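Local coordinates for conserved hypothetical protein (Sulfolobus solfataricus, PDB 2FNA) that binds ADP in an archaeal AAA+ ATPase fold and probably hydrolyses ATP, though its cellular role is not established, at residues K207-S210 / R211-I215; F229-Y232 / E233-Y236. One frame throughout, in Å; residues are numbered along the deposited sequence.

Interaction 1 of 2, residues K207-S210 / R211-I215; sequences KPFS and REEAI
Ser210 and Glu213 exchange bonds across the first turn of helix 211-225, each side chain accepting from the other's backbone amide. Ser210 OG, placed by its first torsion between its own backbone N and carbonyl carbon (chi1 71°), takes the amide of Glu213 at 3.2 Å from N to OG. In return, Glu213 reaches back with an extended chain, and its OE1 receives Ser210 N over 3.1 Å, the donor arriving on the anti side of the carboxylate and somewhat out of its plane. This reciprocal pair is a capping box, with Ser210 as N-cap; the helix itself begins with the bond from Ala214 N to Ser210 O, 2.9 Å long. Glu213 crosses Phe209 at about a right angle, its carboxylate plane turned 72° from the ring, and Glu213 CB lies 3.7 Å from Phe209 CB. Ala214 CB packs against the same Phe209 CB at 3.9 Å, while the Phe209 ring belongs to the ADP pocket and also meets Phe217, Pro243 and Leu246. A water links Pro208 O and Glu213 OE1, 2.8 Å from OE1. With Glu213 cut back to an alanine, Ser210 N would probably lose its side-chain acceptor and the water one of its partners.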
ATOM      1  N   LYS A 207       4.645   4.675 -10.164  1.00 32.73           N
ATOM      2  CA  LYS A 207       4.953   6.083  -9.950  1.00 36.63           C
ATOM      3  C   LYS A 207       3.703   6.861 -10.304  1.00 34.74           C
ATOM      4  O   LYS A 207       2.858   6.361 -11.034  1.00 36.94           O
ATOM      5  CB  LYS A 207       6.208   6.507 -10.767  1.00 34.98           C
ATOM      6  CG  LYS A 207       7.512   5.965 -10.115  1.00 39.56           C
ATOM      7  CD  LYS A 207       8.738   6.374 -10.841  1.00 44.51           C
ATOM      8  CE  LYS A 207       9.986   5.660 -10.287  1.00 44.14           C
ATOM      9  NZ  LYS A 207      10.204   5.904  -8.800  1.00 48.95           N
ATOM     10  N   PRO A 208       3.554   8.069  -9.750  1.00 35.88           N
ATOM     11  CA  PRO A 208       2.542   8.985 -10.228  1.00 35.57           C
ATOM     12  C   PRO A 208       2.625   9.117 -11.732  1.00 35.13           C
ATOM     13  O   PRO A 208       3.727   8.995 -12.313  1.00 35.90           O
ATOM     14  CB  PRO A 208       2.973  10.319  -9.608  1.00 35.67           C
ATOM     15  CG  PRO A 208       3.641   9.928  -8.362  1.00 41.48           C
ATOM     16  CD  PRO A 208       4.372   8.666  -8.689  1.00 35.46           C
ATOM     17  N   PHE A 209       1.509   9.424 -12.369  1.00 32.59           N
ATOM     18  CA  PHE A 209       1.560   9.811 -13.774  1.00 32.77           C
ATOM     19  C   PHE A 209       2.399  11.066 -14.008  1.00 33.12           C
ATOM     20  O   PHE A 209       2.328  12.044 -13.242  1.00 33.42           O
ATOM     21  CB  PHE A 209       0.151  10.038 -14.320  1.00 34.61           C
ATOM     22  CG  PHE A 209      -0.736   8.802 -14.318  1.00 30.46           C
ATOM     23  CD1 PHE A 209      -0.241   7.560 -14.626  1.00 34.22           C
ATOM     24  CD2 PHE A 209      -2.092   8.918 -14.084  1.00 33.83           C
ATOM     25  CE1 PHE A 209      -1.082   6.437 -14.631  1.00 32.22           C
ATOM     26  CE2 PHE A 209      -2.940   7.803 -14.116  1.00 38.66           C
ATOM     27  CZ  PHE A 209      -2.430   6.570 -14.410  1.00 33.96           C
ATOM     28  N   SER A 210       3.212  11.033 -15.075  1.00 33.52           N
ATOM     29  CA  SER A 210       3.784  12.239 -15.626  1.00 35.65           C
ATOM     30  C   SER A 210       2.655  13.089 -16.234  1.00 36.29           C
ATOM     31  O   SER A 210       1.486  12.665 -16.297  1.00 35.39           O
ATOM     32  CB  SER A 210       4.767  11.870 -16.725  1.00 37.42           C
ATOM     33  OG  SER A 210       4.029  11.399 -17.842  1.00 36.24           O
ATOM     34  N   ARG A 211       3.008  14.284 -16.705  1.00 37.60           N
ATOM     35  CA  ARG A 211       2.042  15.200 -17.312  1.00 37.77           C
ATOM     36  C   ARG A 211       1.341  14.547 -18.471  1.00 37.24           C
ATOM     37  O   ARG A 211       0.116  14.643 -18.619  1.00 38.45           O
ATOM     38  CB  ARG A 211       2.733  16.467 -17.799  1.00 39.01           C
ATOM     39  CG  ARG A 211       1.805  17.480 -18.368  1.00 38.64           C
ATOM     40  CD  ARG A 211       2.575  18.698 -18.871  1.00 55.53           C
ATOM     41  NE  ARG A 211       1.972  19.300 -20.068  1.00 59.43           N
ATOM     42  CZ  ARG A 211       1.988  18.751 -21.289  1.00 63.55           C
ATOM     43  NH1 ARG A 211       2.575  17.584 -21.518  1.00 64.35           N
ATOM     44  NH2 ARG A 211       1.409  19.381 -22.304  1.00 68.99           N
ATOM     45  N   GLU A 212       2.143  13.882 -19.287  1.00 37.51           N
ATOM     46  CA  GLU A 212       1.697  13.281 -20.530  1.00 37.99           C
ATOM     47  C   GLU A 212       0.858  12.036 -20.277  1.00 35.58           C
ATOM     48  O   GLU A 212      -0.119  11.815 -20.968  1.00 37.81           O
ATOM     49  CB  GLU A 212       2.912  12.997 -21.455  1.00 38.00           C
ATOM     50  CG  GLU A 212       3.708  14.278 -21.903  1.00 40.61           C
ATOM     51  CD  GLU A 212       4.669  14.896 -20.825  1.00 52.17           C
ATOM     52  OE1 GLU A 212       5.031  14.231 -19.816  1.00 45.26           O
ATOM     53  OE2 GLU A 212       5.066  16.076 -20.995  1.00 52.77           O
ATOM     54  N   GLU A 213       1.208  11.252 -19.265  1.00 35.05           N
ATOM     55  CA  GLU A 213       0.391  10.094 -18.853  1.00 35.03           C
ATOM     56  C   GLU A 213      -0.938  10.495 -18.228  1.00 34.58           C
ATOM     57  O   GLU A 213      -1.972   9.900 -18.505  1.00 33.78           O
ATOM     58  CB  GLU A 213       1.144   9.240 -17.827  1.00 36.34           C
ATOM     59  CG  GLU A 213       2.191   8.340 -18.465  1.00 43.24           C
ATOM     60  CD  GLU A 213       3.088   7.661 -17.449  1.00 44.65           C
ATOM     61  OE1 GLU A 213       3.266   8.197 -16.341  1.00 43.95           O
ATOM     62  OE2 GLU A 213       3.641   6.597 -17.791  1.00 53.60           O
ATOM     63  N   ALA A 214      -0.898  11.513 -17.382  1.00 34.44           N
ATOM     64  CA  ALA A 214      -2.074  11.994 -16.710  1.00 34.41           C
ATOM     65  C   ALA A 214      -3.100  12.469 -17.724  1.00 36.38           C
ATOM     66  O   ALA A 214      -4.283  12.119 -17.649  1.00 36.70           O
ATOM     67  CB  ALA A 214      -1.699  13.111 -15.747  1.00 36.18           C
ATOM     68  N   ILE A 215      -2.627  13.251 -18.683  1.00 39.16           N
ATOM     69  CA  ILE A 215      -3.440  13.783 -19.773  1.00 38.70           C
ATOM     70  C   ILE A 215      -4.012  12.638 -20.610  1.00 37.99           C
ATOM     71  O   ILE A 215      -5.192  12.635 -20.934  1.00 37.92           O
ATOM     72  CB  ILE A 215      -2.597  14.782 -20.643  1.00 40.98           C
ATOM     73  CG1 ILE A 215      -2.393  16.071 -19.837  1.00 41.17           C
ATOM     74  CG2 ILE A 215      -3.270  15.066 -21.996  1.00 36.84           C
ATOM     75  CD1 ILE A 215      -1.404  16.998 -20.410  1.00 51.00           C
TER
HETATM   76  O   HOH W   1       4.029   6.689 -14.058  1.00 33.30           O

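Interaction 2 of 2, residues F229-Y232 / E233-Y236; sequences FKDY and EVVY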
ATOM      1  N   PHE A 229     -13.854  16.990 -23.857  1.00 33.87           N
ATOM      2  CA  PHE A 229     -13.102  17.633 -22.800  1.00 33.96           C
ATOM      3  C   PHE A 229     -11.932  18.380 -23.427  1.00 33.53           C
ATOM      4  O   PHE A 229     -11.352  17.906 -24.376  1.00 33.74           O
ATOM      5  CB  PHE A 229     -12.616  16.597 -21.780  1.00 33.48           C
ATOM      6  CG  PHE A 229     -12.200  17.201 -20.464  1.00 33.28           C
ATOM      7  CD1 PHE A 229     -13.143  17.445 -19.469  1.00 28.67           C
ATOM      8  CD2 PHE A 229     -10.877  17.535 -20.215  1.00 29.75           C
ATOM      9  CE1 PHE A 229     -12.765  18.003 -18.254  1.00 35.14           C
ATOM     10  CE2 PHE A 229     -10.499  18.075 -18.996  1.00 30.07           C
ATOM     11  CZ  PHE A 229     -11.449  18.320 -18.023  1.00 35.05           C
ATOM     12  N   LYS A 230     -11.619  19.562 -22.908  1.00 37.29           N
ATOM     13  CA  LYS A 230     -10.548  20.412 -23.456  1.00 39.98           C
ATOM     14  C   LYS A 230      -9.422  20.762 -22.460  1.00 40.06           C
ATOM     15  O   LYS A 230      -8.231  20.822 -22.837  1.00 42.17           O
ATOM     16  CB  LYS A 230     -11.164  21.693 -24.041  1.00 39.26           C
ATOM     17  CG  LYS A 230     -11.762  21.518 -25.441  1.00 42.75           C
ATOM     18  N   ASP A 231      -9.791  20.920 -21.191  1.00 38.90           N
ATOM     19  CA  ASP A 231      -8.918  21.508 -20.167  1.00 38.57           C
ATOM     20  C   ASP A 231      -7.966  20.537 -19.439  1.00 37.12           C
ATOM     21  O   ASP A 231      -7.841  20.587 -18.219  1.00 38.45           O
ATOM     22  CB  ASP A 231      -9.815  22.176 -19.122  1.00 40.33           C
ATOM     23  CG  ASP A 231     -10.604  23.304 -19.690  1.00 44.30           C
ATOM     24  OD1 ASP A 231      -9.984  24.339 -20.013  1.00 50.29           O
ATOM     25  OD2 ASP A 231     -11.838  23.147 -19.802  1.00 56.68           O
ATOM     26  N   TYR A 232      -7.289  19.667 -20.172  1.00 36.47           N
ATOM     27  CA  TYR A 232      -6.444  18.673 -19.544  1.00 36.28           C
ATOM     28  C   TYR A 232      -5.288  19.289 -18.745  1.00 36.99           C
ATOM     29  O   TYR A 232      -4.916  18.762 -17.711  1.00 34.04           O
ATOM     30  CB  TYR A 232      -5.893  17.713 -20.582  1.00 34.89           C
ATOM     31  CG  TYR A 232      -6.938  16.896 -21.288  1.00 36.12           C
ATOM     32  CD1 TYR A 232      -7.509  15.774 -20.678  1.00 34.89           C
ATOM     33  CD2 TYR A 232      -7.342  17.221 -22.576  1.00 35.73           C
ATOM     34  CE1 TYR A 232      -8.488  15.021 -21.332  1.00 38.12           C
ATOM     35  CE2 TYR A 232      -8.289  16.459 -23.247  1.00 34.77           C
ATOM     36  CZ  TYR A 232      -8.850  15.358 -22.632  1.00 36.05           C
ATOM     37  OH  TYR A 232      -9.791  14.625 -23.314  1.00 34.43           O
ATOM     38  N   GLU A 233      -4.726  20.399 -19.221  1.00 37.20           N
ATOM     39  CA  GLU A 233      -3.527  20.968 -18.598  1.00 39.28           C
ATOM     40  C   GLU A 233      -3.828  21.571 -17.246  1.00 35.96           C
ATOM     41  O   GLU A 233      -3.044  21.414 -16.312  1.00 38.82           O
ATOM     42  CB  GLU A 233      -2.901  22.053 -19.481  1.00 40.33           C
ATOM     43  CG  GLU A 233      -2.395  21.568 -20.803  1.00 46.95           C
ATOM     44  CD  GLU A 233      -1.168  20.726 -20.661  1.00 59.66           C
ATOM     45  OE1 GLU A 233      -0.336  21.007 -19.768  1.00 63.74           O
ATOM     46  OE2 GLU A 233      -1.040  19.776 -21.454  1.00 72.65           O
ATOM     47  N   VAL A 234      -4.951  22.265 -17.130  1.00 36.39           N
ATOM     48  CA  VAL A 234      -5.324  22.828 -15.849  1.00 39.06           C
ATOM     49  C   VAL A 234      -5.631  21.722 -14.838  1.00 39.40           C
ATOM     50  O   VAL A 234      -5.365  21.887 -13.650  1.00 38.39           O
ATOM     51  CB  VAL A 234      -6.502  23.841 -15.927  1.00 39.52           C
ATOM     52  CG1 VAL A 234      -7.784  23.186 -16.337  1.00 43.54           C
ATOM     53  CG2 VAL A 234      -6.685  24.542 -14.575  1.00 44.15           C
ATOM     54  N   VAL A 235      -6.181  20.602 -15.306  1.00 38.89           N
ATOM     55  CA  VAL A 235      -6.479  19.508 -14.396  1.00 37.67           C
ATOM     56  C   VAL A 235      -5.156  18.990 -13.840  1.00 36.33           C
ATOM     57  O   VAL A 235      -5.018  18.879 -12.645  1.00 37.06           O
ATOM     58  CB  VAL A 235      -7.297  18.366 -15.037  1.00 35.82           C
ATOM     59  CG1 VAL A 235      -7.487  17.201 -14.029  1.00 35.11           C
ATOM     60  CG2 VAL A 235      -8.647  18.856 -15.492  1.00 35.61           C
ATOM     61  N   TYR A 236      -4.175  18.696 -14.699  1.00 38.61           N
ATOM     62  CA  TYR A 236      -2.859  18.259 -14.216  1.00 36.90           C
ATOM     63  C   TYR A 236      -2.195  19.288 -13.276  1.00 37.72           C
ATOM     64  O   TYR A 236      -1.611  18.921 -12.246  1.00 37.10           O
ATOM     65  CB  TYR A 236      -1.911  17.918 -15.374  1.00 36.45           C
ATOM     66  CG  TYR A 236      -0.562  17.410 -14.878  1.00 37.23           C
ATOM     67  CD1 TYR A 236      -0.424  16.156 -14.281  1.00 34.43           C
ATOM     68  CD2 TYR A 236       0.565  18.217 -14.961  1.00 39.46           C
ATOM     69  CE1 TYR A 236       0.813  15.733 -13.790  1.00 33.42           C
ATOM     70  CE2 TYR A 236       1.789  17.796 -14.495  1.00 39.89           C
ATOM     71  CZ  TYR A 236       1.915  16.562 -13.928  1.00 34.16           C
ATOM     72  OH  TYR A 236       3.165  16.189 -13.468  1.00 37.66           O
TER
HETATM   73  O   HOH W   2      -5.728  22.207 -21.623  1.00 45.05           O
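Asp231, the centre of an inverse gamma turn and the N-cap residue of helix 232-239, brings the chain into a first helical turn where Val235 N reaches Asp231 O only weakly, at 3.4 Å, whereas Tyr236 N meets Tyr232 O at 3.1 Å and almost straight (172°). The side chain of Asp231 makes no capping bond; instead its CB lies 3.6 Å from Val234 CG1. Val235 turns one methyl back to the loop: CG2, anti to the carbonyl carbon and beside the backbone N, sits near the plane of the Phe229 ring at its edge, 3.8 Å from CZ. Phe229 CD2 lies 3.6 Å above the Tyr232 ring plane, over its centre. Beyond the turn, Phe229 stacks on Phe222 and meets Tyr253 edge-to-face, so the aromatic group spans helices 211-225 and 243-256. A water donates to Lys230 O and accepts from Glu233 N, 3.2 Å from that N. This helix start thus has no side-chain cap from Asp231, a water takes the Glu233 amide, and the side chains that meet across the turn do so through apolar atoms, which is consistent with a turn held by packing and backbone bonds.

In the fold
Interaction 1 precedes interaction 2 along the chain, and each forms at the start of one of two successive helices, 211-225 and 232-239, both in the archaeal ATPase domain. Their centres lie 12 Å apart and the two meet directly: Arg211 NH2 forms a salt bridge with Glu233 OE2 at 2.6 Å, and Ala214 CB packs on Tyr236 CD1 at 3.6 Å. Helix 243-256 is shared, since Leu246 touches Phe209 and Ala214 as well as Val235. Interaction 1 follows strand 202-206, an outer strand of the parallel sheet, and places the start of helix 211-225 beside the nucleotide through Phe209, whereas the side chain of Val235 is about 13 Å from the ADP. The salt bridge and the Ala214-Tyr236 packing tie helix 232-239 to helix 211-225.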